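Local coordinates for protein poly-gamma-glutamate hydrolase (Bacillus phage phiNIT1, PDB 3A9L) that hydrolyses the gamma-glutamyl linkages of bacterial poly-gamma-glutamate as a zinc-dependent peptidase, at residues A22-V27 with Q67-S72; S62-Q67 with P87-M92. All coordinates share one frame; numbering follows the deposited sequence.

Contact 1: residues A22-V27 with Q67-S72; sequences AYNIEV and QGLLPS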
ATOM      1  N   ALA A  22     -11.374  -8.115   9.966  1.00 20.55           N
ATOM      2  CA  ALA A  22     -11.180  -7.167  11.091  1.00 19.66           C
ATOM      3  C   ALA A  22     -10.172  -6.024  10.803  1.00 19.83           C
ATOM      4  O   ALA A  22     -10.246  -4.943  11.416  1.00 19.07           O
ATOM      5  CB  ALA A  22     -10.776  -7.904  12.362  1.00 20.68           C
ATOM      6  N   TYR A  23      -9.210  -6.263   9.904  1.00 18.38           N
ATOM      7  CA  TYR A  23      -8.204  -5.260   9.647  1.00 18.13           C
ATOM      8  C   TYR A  23      -7.624  -5.398   8.220  1.00 17.95           C
ATOM      9  O   TYR A  23      -7.699  -6.465   7.618  1.00 17.15           O
ATOM     10  CB  TYR A  23      -7.063  -5.345  10.688  1.00 17.33           C
ATOM     11  CG  TYR A  23      -6.107  -6.477  10.419  1.00 19.61           C
ATOM     12  CD1 TYR A  23      -6.390  -7.773  10.872  1.00 17.91           C
ATOM     13  CD2 TYR A  23      -4.904  -6.256   9.701  1.00 17.53           C
ATOM     14  CE1 TYR A  23      -5.486  -8.835  10.639  1.00 21.77           C
ATOM     15  CE2 TYR A  23      -4.034  -7.304   9.448  1.00 18.79           C
ATOM     16  CZ  TYR A  23      -4.323  -8.578   9.915  1.00 18.82           C
ATOM     17  OH  TYR A  23      -3.455  -9.603   9.678  1.00 16.35           O
ATOM     18  N   ASN A  24      -7.115  -4.282   7.696  1.00 17.60           N
ATOM     19  CA  ASN A  24      -6.277  -4.303   6.492  1.00 17.51           C
ATOM     20  C   ASN A  24      -5.012  -3.433   6.699  1.00 17.82           C
ATOM     21  O   ASN A  24      -4.930  -2.659   7.661  1.00 16.14           O
ATOM     22  CB  ASN A  24      -7.088  -4.011   5.201  1.00 17.59           C
ATOM     23  CG  ASN A  24      -7.435  -2.532   4.987  1.00 17.72           C
ATOM     24  OD1 ASN A  24      -6.787  -1.621   5.480  1.00 20.45           O
ATOM     25  ND2 ASN A  24      -8.441  -2.312   4.180  1.00 22.22           N
ATOM     26  N   ILE A  25      -4.019  -3.612   5.826  1.00 17.30           N
ATOM     27  CA  ILE A  25      -2.835  -2.776   5.827  1.00 16.93           C
ATOM     28  C   ILE A  25      -2.636  -2.149   4.435  1.00 17.68           C
ATOM     29  O   ILE A  25      -2.752  -2.831   3.386  1.00 17.72           O
ATOM     30  CB  ILE A  25      -1.565  -3.572   6.231  1.00 17.76           C
ATOM     31  CG1 ILE A  25      -1.837  -4.503   7.443  1.00 16.71           C
ATOM     32  CG2 ILE A  25      -0.407  -2.597   6.549  1.00 14.99           C
ATOM     33  CD1 ILE A  25      -0.654  -5.375   7.848  1.00 13.57           C
ATOM     34  N   GLU A  26      -2.299  -0.862   4.438  1.00 18.34           N
ATOM     35  CA  GLU A  26      -2.076  -0.067   3.223  1.00 17.94           C
ATOM     36  C   GLU A  26      -0.710   0.601   3.291  1.00 18.54           C
ATOM     37  O   GLU A  26      -0.327   1.153   4.334  1.00 18.18           O
ATOM     38  CB  GLU A  26      -3.156   1.019   3.073  1.00 18.51           C
ATOM     39  CG  GLU A  26      -4.584   0.534   2.970  1.00 19.56           C
ATOM     40  CD  GLU A  26      -5.503   1.608   2.383  1.00 22.42           C
ATOM     41  OE1 GLU A  26      -5.207   2.818   2.510  1.00 24.87           O
ATOM     42  OE2 GLU A  26      -6.510   1.249   1.764  1.00 25.97           O
ATOM     43  N   VAL A  27       0.036   0.588   2.177  1.00 18.52           N
ATOM     44  CA  VAL A  27       1.404   1.177   2.150  1.00 17.85           C
ATOM     45  C   VAL A  27       1.618   1.860   0.796  1.00 18.49           C
ATOM     46  O   VAL A  27       1.305   1.303  -0.242  1.00 18.45           O
ATOM     47  CB  VAL A  27       2.510   0.095   2.314  1.00 18.57           C
ATOM     48  CG1 VAL A  27       3.908   0.726   2.367  1.00 17.90           C
ATOM     49  CG2 VAL A  27       2.300  -0.786   3.533  1.00 19.93           C
ATOM     50  N   GLN A  67      -5.343  -0.529   9.577  1.00 19.52           N
ATOM     51  CA  GLN A  67      -6.739  -0.051   9.653  1.00 20.17           C
ATOM     52  C   GLN A  67      -7.667  -1.077  10.279  1.00 20.42           C
ATOM     53  O   GLN A  67      -7.671  -2.223   9.837  1.00 18.93           O
ATOM     54  CB  GLN A  67      -7.274   0.239   8.233  1.00 21.20           C
ATOM     55  CG  GLN A  67      -6.644   1.432   7.485  1.00 21.53           C
ATOM     56  CD  GLN A  67      -7.546   1.941   6.358  1.00 22.48           C
ATOM     57  OE1 GLN A  67      -8.094   3.034   6.445  1.00 24.68           O
ATOM     58  NE2 GLN A  67      -7.763   1.122   5.347  1.00 20.99           N
ATOM     59  N   GLY A  68      -8.457  -0.656  11.283  1.00 20.28           N
ATOM     60  CA  GLY A  68      -9.627  -1.428  11.724  1.00 21.23           C
ATOM     61  C   GLY A  68     -10.787  -1.338  10.741  1.00 21.84           C
ATOM     62  O   GLY A  68     -11.077  -0.260  10.214  1.00 22.08           O
ATOM     63  N   LEU A  69     -11.446  -2.466  10.503  1.00 22.50           N
ATOM     64  CA  LEU A  69     -12.526  -2.589   9.512  1.00 23.19           C
ATOM     65  C   LEU A  69     -13.862  -3.009  10.093  1.00 23.37           C
ATOM     66  O   LEU A  69     -14.867  -3.096   9.361  1.00 23.55           O
ATOM     67  CB  LEU A  69     -12.169  -3.621   8.432  1.00 23.78           C
ATOM     68  CG  LEU A  69     -10.856  -3.474   7.658  1.00 24.06           C
ATOM     69  CD1 LEU A  69     -10.737  -4.534   6.565  1.00 23.56           C
ATOM     70  CD2 LEU A  69     -10.806  -2.110   7.065  1.00 24.26           C
ATOM     71  N   LEU A  70     -13.885  -3.258  11.392  1.00 23.71           N
ATOM     72  CA  LEU A  70     -15.080  -3.779  12.008  1.00 24.31           C
ATOM     73  C   LEU A  70     -16.088  -2.657  12.034  1.00 25.31           C
ATOM     74  O   LEU A  70     -15.724  -1.488  12.140  1.00 24.64           O
ATOM     75  CB  LEU A  70     -14.814  -4.328  13.414  1.00 24.14           C
ATOM     76  CG  LEU A  70     -13.825  -5.497  13.436  1.00 23.00           C
ATOM     77  CD1 LEU A  70     -12.948  -5.464  14.691  1.00 26.56           C
ATOM     78  CD2 LEU A  70     -14.539  -6.824  13.283  1.00 22.26           C
ATOM     79  N   PRO A  71     -17.359  -2.996  11.866  1.00 26.37           N
ATOM     80  CA  PRO A  71     -18.347  -1.934  12.008  1.00 27.23           C
ATOM     81  C   PRO A  71     -18.370  -1.340  13.448  1.00 27.44           C
ATOM     82  O   PRO A  71     -18.798  -0.173  13.650  1.00 27.57           O
ATOM     83  CB  PRO A  71     -19.663  -2.649  11.658  1.00 28.08           C
ATOM     84  CG  PRO A  71     -19.241  -3.878  10.867  1.00 28.57           C
ATOM     85  CD  PRO A  71     -17.975  -4.291  11.550  1.00 26.99           C
ATOM     86  N   SER A  72     -17.902  -2.115  14.438  1.00 25.88           N
ATOM     87  CA  SER A  72     -17.810  -1.624  15.833  1.00 24.97           C
ATOM     88  C   SER A  72     -16.816  -2.442  16.639  1.00 25.02           C
ATOM     89  O   SER A  72     -16.558  -3.618  16.325  0.50 24.40           O
ATOM     90  CB  SER A  72     -19.187  -1.666  16.530  1.00 25.44           C
ATOM     91  OG  SER A  72     -19.625  -3.014  16.769  1.00 26.05           O
TER
HETATM   92  O   HOH W   1      -9.427   0.146   3.290  1.00 25.55           O

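Contact 2: residues S62-Q67 with P87-M92; sequences SLYLFQ and PMAVCM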
ATOM      1  N   SER A  62       5.282   9.395   1.814  1.00 20.88           N
ATOM      2  CA  SER A  62       4.856   7.997   1.851  1.00 19.51           C
ATOM      3  C   SER A  62       3.724   7.866   2.894  1.00 18.98           C
ATOM      4  O   SER A  62       3.530   8.760   3.743  1.00 18.74           O
ATOM      5  CB  SER A  62       5.997   7.041   2.221  1.00 20.05           C
ATOM      6  OG  SER A  62       7.127   7.122   1.375  1.00 19.61           O
ATOM      7  N   LEU A  63       2.983   6.763   2.792  1.00 18.12           N
ATOM      8  CA  LEU A  63       1.804   6.474   3.594  1.00 17.36           C
ATOM      9  C   LEU A  63       1.907   5.060   4.134  1.00 17.23           C
ATOM     10  O   LEU A  63       2.383   4.149   3.445  1.00 18.14           O
ATOM     11  CB  LEU A  63       0.540   6.593   2.714  1.00 17.69           C
ATOM     12  CG  LEU A  63      -0.854   6.113   3.146  1.00 17.70           C
ATOM     13  CD1 LEU A  63      -1.981   6.891   2.434  1.00 16.41           C
ATOM     14  CD2 LEU A  63      -1.052   4.596   2.984  1.00 17.30           C
ATOM     15  N   TYR A  64       1.448   4.875   5.372  1.00 16.11           N
ATOM     16  CA  TYR A  64       1.225   3.534   5.914  1.00 15.78           C
ATOM     17  C   TYR A  64       0.037   3.647   6.817  1.00 14.61           C
ATOM     18  O   TYR A  64      -0.013   4.602   7.588  1.00 15.18           O
ATOM     19  CB  TYR A  64       2.412   3.069   6.743  1.00 14.61           C
ATOM     20  CG  TYR A  64       2.114   1.803   7.521  1.00 18.60           C
ATOM     21  CD1 TYR A  64       1.505   1.864   8.786  1.00 19.20           C
ATOM     22  CD2 TYR A  64       2.429   0.565   7.007  1.00 15.38           C
ATOM     23  CE1 TYR A  64       1.237   0.741   9.489  1.00 22.03           C
ATOM     24  CE2 TYR A  64       2.173  -0.581   7.721  1.00 15.64           C
ATOM     25  CZ  TYR A  64       1.571  -0.483   8.946  1.00 18.00           C
ATOM     26  OH  TYR A  64       1.280  -1.600   9.656  1.00 19.85           O
ATOM     27  N   LEU A  65      -0.892   2.685   6.735  1.00 15.02           N
ATOM     28  CA  LEU A  65      -2.084   2.643   7.613  1.00 15.98           C
ATOM     29  C   LEU A  65      -2.423   1.235   8.051  1.00 16.28           C
ATOM     30  O   LEU A  65      -2.692   0.375   7.209  1.00 17.65           O
ATOM     31  CB  LEU A  65      -3.305   3.152   6.856  1.00 15.93           C
ATOM     32  CG  LEU A  65      -3.380   4.534   6.280  1.00 16.25           C
ATOM     33  CD1 LEU A  65      -4.639   4.591   5.476  1.00 19.07           C
ATOM     34  CD2 LEU A  65      -3.403   5.583   7.416  1.00 14.40           C
ATOM     35  N   PHE A  66      -2.426   0.984   9.352  1.00 16.75           N
ATOM     36  CA  PHE A  66      -2.963  -0.284   9.882  1.00 17.10           C
ATOM     37  C   PHE A  66      -4.368   0.041  10.297  1.00 18.10           C
ATOM     38  O   PHE A  66      -4.564   0.841  11.218  1.00 18.04           O
ATOM     39  CB  PHE A  66      -2.138  -0.804  11.081  1.00 16.15           C
ATOM     40  CG  PHE A  66      -2.588  -2.146  11.597  1.00 16.45           C
ATOM     41  CD1 PHE A  66      -3.578  -2.220  12.597  1.00 18.73           C
ATOM     42  CD2 PHE A  66      -2.017  -3.332  11.135  1.00 16.89           C
ATOM     43  CE1 PHE A  66      -4.023  -3.454  13.079  1.00 17.86           C
ATOM     44  CE2 PHE A  66      -2.454  -4.563  11.620  1.00 18.87           C
ATOM     45  CZ  PHE A  66      -3.458  -4.621  12.600  1.00 18.96           C
ATOM     46  N   GLN A  67      -5.343  -0.529   9.577  1.00 19.52           N
ATOM     47  CA  GLN A  67      -6.739  -0.051   9.653  1.00 20.17           C
ATOM     48  C   GLN A  67      -7.667  -1.077  10.279  1.00 20.42           C
ATOM     49  O   GLN A  67      -7.671  -2.223   9.837  1.00 18.93           O
ATOM     50  CB  GLN A  67      -7.274   0.239   8.233  1.00 21.20           C
ATOM     51  CG  GLN A  67      -6.644   1.432   7.485  1.00 21.53           C
ATOM     52  CD  GLN A  67      -7.546   1.941   6.358  1.00 22.48           C
ATOM     53  OE1 GLN A  67      -8.094   3.034   6.445  1.00 24.68           O
ATOM     54  NE2 GLN A  67      -7.763   1.122   5.347  1.00 20.99           N
ATOM     55  N   PRO A  87       5.454  -5.849  10.948  1.00 20.36           N
ATOM     56  CA  PRO A  87       6.750  -5.825  10.284  1.00 20.22           C
ATOM     57  C   PRO A  87       6.862  -4.879   9.076  1.00 19.92           C
ATOM     58  O   PRO A  87       7.933  -4.322   8.828  1.00 19.78           O
ATOM     59  CB  PRO A  87       6.957  -7.295   9.866  1.00 19.76           C
ATOM     60  CG  PRO A  87       5.632  -7.890   9.897  1.00 20.15           C
ATOM     61  CD  PRO A  87       4.978  -7.230  11.085  1.00 21.03           C
ATOM     62  N   MET A  88       5.770  -4.670   8.350  1.00 19.36           N
ATOM     63  CA  MET A  88       5.873  -3.810   7.186  1.00 19.28           C
ATOM     64  C   MET A  88       6.065  -2.353   7.601  1.00 19.10           C
ATOM     65  O   MET A  88       6.878  -1.656   6.994  1.00 18.56           O
ATOM     66  CB  MET A  88       4.713  -4.023   6.235  1.00 18.80           C
ATOM     67  CG  MET A  88       4.762  -5.357   5.561  1.00 18.15           C
ATOM     68  SD  MET A  88       3.630  -5.346   4.181  1.00 21.09           S
ATOM     69  CE  MET A  88       2.079  -5.198   5.081  1.00 21.51           C
ATOM     70  N   ALA A  89       5.333  -1.932   8.643  1.00 17.66           N
ATOM     71  CA  ALA A  89       5.490  -0.650   9.317  1.00 17.86           C
ATOM     72  C   ALA A  89       6.948  -0.367   9.730  1.00 18.37           C
ATOM     73  O   ALA A  89       7.514   0.646   9.348  1.00 18.29           O
ATOM     74  CB  ALA A  89       4.571  -0.589  10.554  1.00 17.18           C
ATOM     75  N   VAL A  90       7.534  -1.296  10.480  1.00 17.28           N
ATOM     76  CA  VAL A  90       8.911  -1.222  10.949  1.00 18.66           C
ATOM     77  C   VAL A  90       9.904  -1.149   9.792  1.00 17.82           C
ATOM     78  O   VAL A  90      10.917  -0.454   9.884  1.00 18.51           O
ATOM     79  CB  VAL A  90       9.260  -2.461  11.803  1.00 18.40           C
ATOM     80  CG1 VAL A  90      10.672  -2.393  12.337  1.00 19.52           C
ATOM     81  CG2 VAL A  90       8.252  -2.634  12.947  1.00 19.55           C
ATOM     82  N   CYS A  91       9.630  -1.885   8.722  1.00 18.30           N
ATOM     83  CA  CYS A  91      10.468  -1.794   7.543  1.00 19.44           C
ATOM     84  C   CYS A  91      10.309  -0.374   6.951  1.00 18.85           C
ATOM     85  O   CYS A  91      11.283   0.313   6.703  1.00 20.37           O
ATOM     86  CB  CYS A  91      10.127  -2.914   6.560  1.00 18.37           C
ATOM     87  SG  CYS A  91      11.267  -3.090   5.199  1.00 27.75           S
ATOM     88  N   MET A  92       9.082   0.080   6.756  1.00 19.03           N
ATOM     89  CA  MET A  92       8.834   1.421   6.222  1.00 18.88           C
ATOM     90  C   MET A  92       9.487   2.506   7.081  1.00 19.83           C
ATOM     91  O   MET A  92      10.245   3.330   6.584  1.00 20.34           O
ATOM     92  CB  MET A  92       7.327   1.679   6.089  1.00 18.17           C
ATOM     93  CG  MET A  92       6.709   0.957   4.929  1.00 20.19           C
ATOM     94  SD  MET A  92       7.246   1.731   3.379  1.00 20.95           S
ATOM     95  CE  MET A  92       6.325   3.244   3.362  1.00 18.77           C
TER

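Contact 1: residues A22-V27 with Q67-S72
Tyr23 and Asn24 pair with Gly68 and Gln67 as antiparallel strands along one margin of the enzyme's mixed sheet. Asn24 and Gln67 form the hydrogen-bonded pair: Asn24 N donates to Gln67 O (3.0 Å), and Gln67 N donates to Asn24 O (2.9 Å). Tyr23 and Gly68 follow as the non-hydrogen-bonded pair, where Tyr23 CA comes within 3.1 Å of Gln67 O in a CA-H...O contact. Just beyond the strand end, Leu69 N binds Ala22 O (2.9 Å) as the chain leaves the sheet.

The Asn24 and Gln67 side chains run side by side over one face. Gln67 NE2 gives a fairly straight bond to Asn24 OD1 (2.9 Å), lying in the Asn24 amide plane on a lone pair; the two amides are twisted 31° apart. A chi1 of 77° sets Asn24 CG between its backbone N and carbonyl carbon, which directs the amide at its neighbour. A water accepts from Asn24 ND2 (2.8 Å) and, weakly, from Gln67 NE2, with a weak link on to Glu26 OE2. Thr49 OG1 holds Gln67 OE1 and Tyr53 OH holds Glu26 OE1, so helix 48-59 anchors both side chains.

Within this chain 23-29 is an outermost strand of the sheet, yet Ile25, Glu26 and Val27 pair antiparallel with a strand of the second subunit, and the sheet continues through the dimer. At the strand ends Leu69 leans on backbone and amide, its CD1 against Tyr23 C (3.6 Å) and its CD2 against the Asn24 amide, while the Leu70 methyls make apolar contact with Ala22 CB. The Tyr23 ring leaves by the other face, packing against Phe66 and helix 10-16.

Contact 2: residues S62-Q67 with P87-M92
Strand 62-67 and helix 87-92 run nearly antiparallel, their axes 159° apart and 9.5 Å from each other at closest approach, with the CA atoms of Tyr64 and Ala89 nearest across the gap at 6.9 Å. The Tyr64 ring fills that space. Ala89 CB sits over one ring face in a CH-pi contact, 3.8 Å from the centroid but displaced toward the phenol end, so that it comes closest to Tyr64 CZ (3.4 Å). With CG anti to the backbone N (chi1 170°), the ring extends from the strand toward the start of the helix. There its OH is hydrogen-bonded to Glu86 OE1, which also receives Ala89 N; one carboxylate oxygen thus ties the ring to the helix N terminus. Farther along, Met92 folds back at both chi2 and chi3, bringing CE to 4.0 Å from Ser62 CB. The polar end of Ser62 is engaged by His96 and by Gln30 N.

Met88 and Met92 also pack against Met92 and Met88 of the second subunit. This is alpha/beta packing on the Tyr64 side of the sheet, where Ile25 and Phe37 of the flanking strands also touch that ring; Leu63 and Leu65, on the opposite face, meet helix 48-59.

How the contacts relate
From the N terminus, strand 23-29 is followed by strand 34-42 and helix 48-59, which form a beta-alpha-beta crossover with strand 62-68. Contact 1 closes this 39-residue loop by setting 62-68 between 23-29 and 34-42. The chain then passes through 19 residues without a helix before helix 87-94, and contact 2 closes that excursion against the same strand. The segments alternate in sequence, so the two loops cross, sharing Gln67. They also touch directly: Val27 packs on Met92, and Leu65 N probably hydrogen-bonds to Glu26 O. Together they join the sheet margin to helix 87-94 on one face, and both reach the second subunit.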